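Long-range contact in Thiol:disulfide interchange protein (Klebsiella pneumoniae, PDB 6DXN), which probably acts as a periplasmic thiol-disulfide oxidoreductase of the DsbA family, passing disulfide bonds to other proteins: residues Glu27-Tyr32 / Leu59-Val64. Sequence-based numbering, arbitrary orientation.
Sequences EFFSFY and LEKYHV
Glu-27 to Phe-29 and Lys-61 to His-63 pair as parallel neighbours through four backbone hydrogen bonds: Glu-27 N to Glu-60 O, Tyr-62 N to Glu-27 O, Phe-29 N to Tyr-62 O and Val-64 N to Phe-29 O. Past the end of strand 25-29 the next link comes from a side chain: His-63 NE2 accepts from Phe-31 N at 3.0 Å, with the donor 2° out of the imidazole plane. His-63 ND1 is hydrogen-bonded to Thr-75 OG1, and with both ring nitrogens held the imidazole has little freedom to flip.

Aromatic contacts centre on Phe-29. The edge of His-63 meets one face of its ring, planes at 69°, with His-63 CD2 3.5 Å from Phe-29 CE2. Over the opposite face lies Lys-61, giving a CH-pi contact from CE and a cation-pi contact from NZ, which stands 4.6 Å from the ring centroid. A bend at chi3 (67°) turns the end of the Lys-61 chain over the ring.

Among the charged groups, the extended Glu-27 runs alongside Lys-61; their salt bridge is long (OE1 to NZ, 3.6 Å), and a water spans Glu-27 OE2 and Lys-61 NZ. Lys-61 NZ also makes salt bridges to Asp-46 and Glu-91, carboxylates that would favour its charged form in this buried setting.

On the other face of the sheet, Phe-28 CD1 packs 3.8 Å from Tyr-62 CB, and both side chains rest on helix 131-146. Helices 71-83 and 87-99 line the face carrying Phe-29, whose side chain also touches the CxxC motif of Cys-33 and Cys-36, the predicted redox pair, not disulfide-bonded in this model. Strand 25-29 lies between strands 154-157 and 60-63, the latter at the edge of the thioredoxin-fold sheet.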
# COMPACT_ATOMS: atom_id res chain seq x y z
N GLU A 27 -3.20 -3.09 0.41
CA GLU A 27 -3.53 -1.77 -0.12
C GLU A 27 -2.63 -1.55 -1.34
O GLU A 27 -1.41 -1.44 -1.18
CB GLU A 27 -3.33 -0.67 0.93
CG GLU A 27 -3.42 0.76 0.39
CD GLU A 27 -3.05 1.84 1.39
OE1 GLU A 27 -2.53 1.50 2.47
OE2 GLU A 27 -3.29 3.03 1.10
N PHE A 28 -3.23 -1.52 -2.53
CA PHE A 28 -2.46 -1.21 -3.72
C PHE A 28 -2.33 0.32 -3.77
O PHE A 28 -3.30 1.03 -3.57
CB PHE A 28 -3.09 -1.83 -4.97
CG PHE A 28 -3.03 -3.34 -5.02
CD1 PHE A 28 -1.88 -3.99 -5.46
CD2 PHE A 28 -4.13 -4.11 -4.69
CE1 PHE A 28 -1.83 -5.38 -5.52
CE2 PHE A 28 -4.08 -5.50 -4.76
CZ PHE A 28 -2.93 -6.13 -5.17
N PHE A 29 -1.11 0.80 -4.00
CA PHE A 29 -0.91 2.22 -3.99
C PHE A 29 0.18 2.62 -4.99
O PHE A 29 0.88 1.77 -5.55
CB PHE A 29 -0.52 2.67 -2.58
CG PHE A 29 0.93 2.43 -2.23
CD1 PHE A 29 1.38 1.17 -1.86
CD2 PHE A 29 1.85 3.47 -2.29
CE1 PHE A 29 2.72 0.96 -1.56
CE2 PHE A 29 3.18 3.26 -1.98
CZ PHE A 29 3.61 2.00 -1.61
N SER A 30 0.30 3.93 -5.19
CA SER A 30 1.31 4.50 -6.05
C SER A 30 1.84 5.75 -5.35
O SER A 30 1.06 6.56 -4.83
CB SER A 30 0.76 4.81 -7.42
OG SER A 30 1.73 5.49 -8.18
N PHE A 31 3.17 5.90 -5.34
CA PHE A 31 3.74 7.06 -4.73
C PHE A 31 3.37 8.33 -5.52
O PHE A 31 3.60 9.41 -5.03
CB PHE A 31 5.26 6.93 -4.58
CG PHE A 31 5.71 6.04 -3.45
CD1 PHE A 31 5.66 6.50 -2.14
CD2 PHE A 31 6.23 4.78 -3.69
CE1 PHE A 31 6.10 5.70 -1.10
CE2 PHE A 31 6.67 3.99 -2.64
CZ PHE A 31 6.59 4.44 -1.35
N TYR A 32 2.83 8.17 -6.73
CA TYR A 32 2.39 9.31 -7.59
C TYR A 32 0.95 9.74 -7.29
O TYR A 32 0.52 10.83 -7.69
CB TYR A 32 2.35 8.92 -9.08
CG TYR A 32 3.65 8.79 -9.83
CD1 TYR A 32 4.34 7.59 -9.87
CD2 TYR A 32 4.14 9.85 -10.59
CE1 TYR A 32 5.52 7.46 -10.60
CE2 TYR A 32 5.32 9.73 -11.32
CZ TYR A 32 6.00 8.53 -11.32
OH TYR A 32 7.16 8.40 -12.04
N LEU A 59 -0.93 -4.69 7.56
CA LEU A 59 -1.42 -4.08 6.38
C LEU A 59 -0.27 -4.20 5.37
O LEU A 59 0.80 -3.62 5.60
CB LEU A 59 -1.76 -2.61 6.66
CG LEU A 59 -2.04 -1.75 5.42
CD1 LEU A 59 -3.25 -2.26 4.65
CD2 LEU A 59 -2.23 -0.29 5.81
N GLU A 60 -0.46 -5.00 4.32
CA GLU A 60 0.58 -5.11 3.31
C GLU A 60 0.34 -4.03 2.25
O GLU A 60 -0.77 -3.82 1.79
CB GLU A 60 0.64 -6.52 2.72
CG GLU A 60 1.26 -7.53 3.67
CD GLU A 60 1.56 -8.89 3.05
OE1 GLU A 60 1.00 -9.19 1.99
OE2 GLU A 60 2.38 -9.63 3.64
N LYS A 61 1.41 -3.31 1.91
CA LYS A 61 1.30 -2.28 0.91
C LYS A 61 2.08 -2.72 -0.32
O LYS A 61 3.28 -2.98 -0.24
CB LYS A 61 1.74 -0.93 1.48
CG LYS A 61 0.84 -0.40 2.59
CD LYS A 61 1.00 1.06 2.90
CE LYS A 61 0.54 1.95 1.76
NZ LYS A 61 0.57 3.38 2.15
N TYR A 62 1.36 -2.85 -1.43
CA TYR A 62 1.91 -3.27 -2.70
C TYR A 62 1.92 -2.07 -3.66
O TYR A 62 0.88 -1.49 -3.95
CB TYR A 62 1.11 -4.47 -3.21
CG TYR A 62 1.45 -5.79 -2.55
CD1 TYR A 62 2.10 -5.87 -1.33
CD2 TYR A 62 0.98 -6.97 -3.10
CE1 TYR A 62 2.38 -7.09 -0.73
CE2 TYR A 62 1.25 -8.19 -2.52
CZ TYR A 62 1.94 -8.26 -1.33
OH TYR A 62 2.19 -9.48 -0.77
N HIS A 63 3.12 -1.72 -4.13
CA HIS A 63 3.28 -0.60 -5.04
C HIS A 63 2.93 -1.02 -6.48
O HIS A 63 3.25 -2.12 -6.88
CB HIS A 63 4.69 -0.00 -4.90
CG HIS A 63 4.78 1.32 -5.58
ND1 HIS A 63 5.40 1.48 -6.79
CD2 HIS A 63 4.24 2.52 -5.26
CE1 HIS A 63 5.28 2.73 -7.17
NE2 HIS A 63 4.56 3.38 -6.26
N VAL A 64 2.26 -0.13 -7.22
CA VAL A 64 1.82 -0.36 -8.62
C VAL A 64 2.90 0.11 -9.60
O VAL A 64 3.07 1.32 -9.82
CB VAL A 64 0.47 0.34 -8.89
CG1 VAL A 64 0.04 0.25 -10.35
CG2 VAL A 64 -0.63 -0.19 -7.98
O HOH W 1 -1.32 4.84 0.05
O HOH W 2 3.79 3.81 -9.67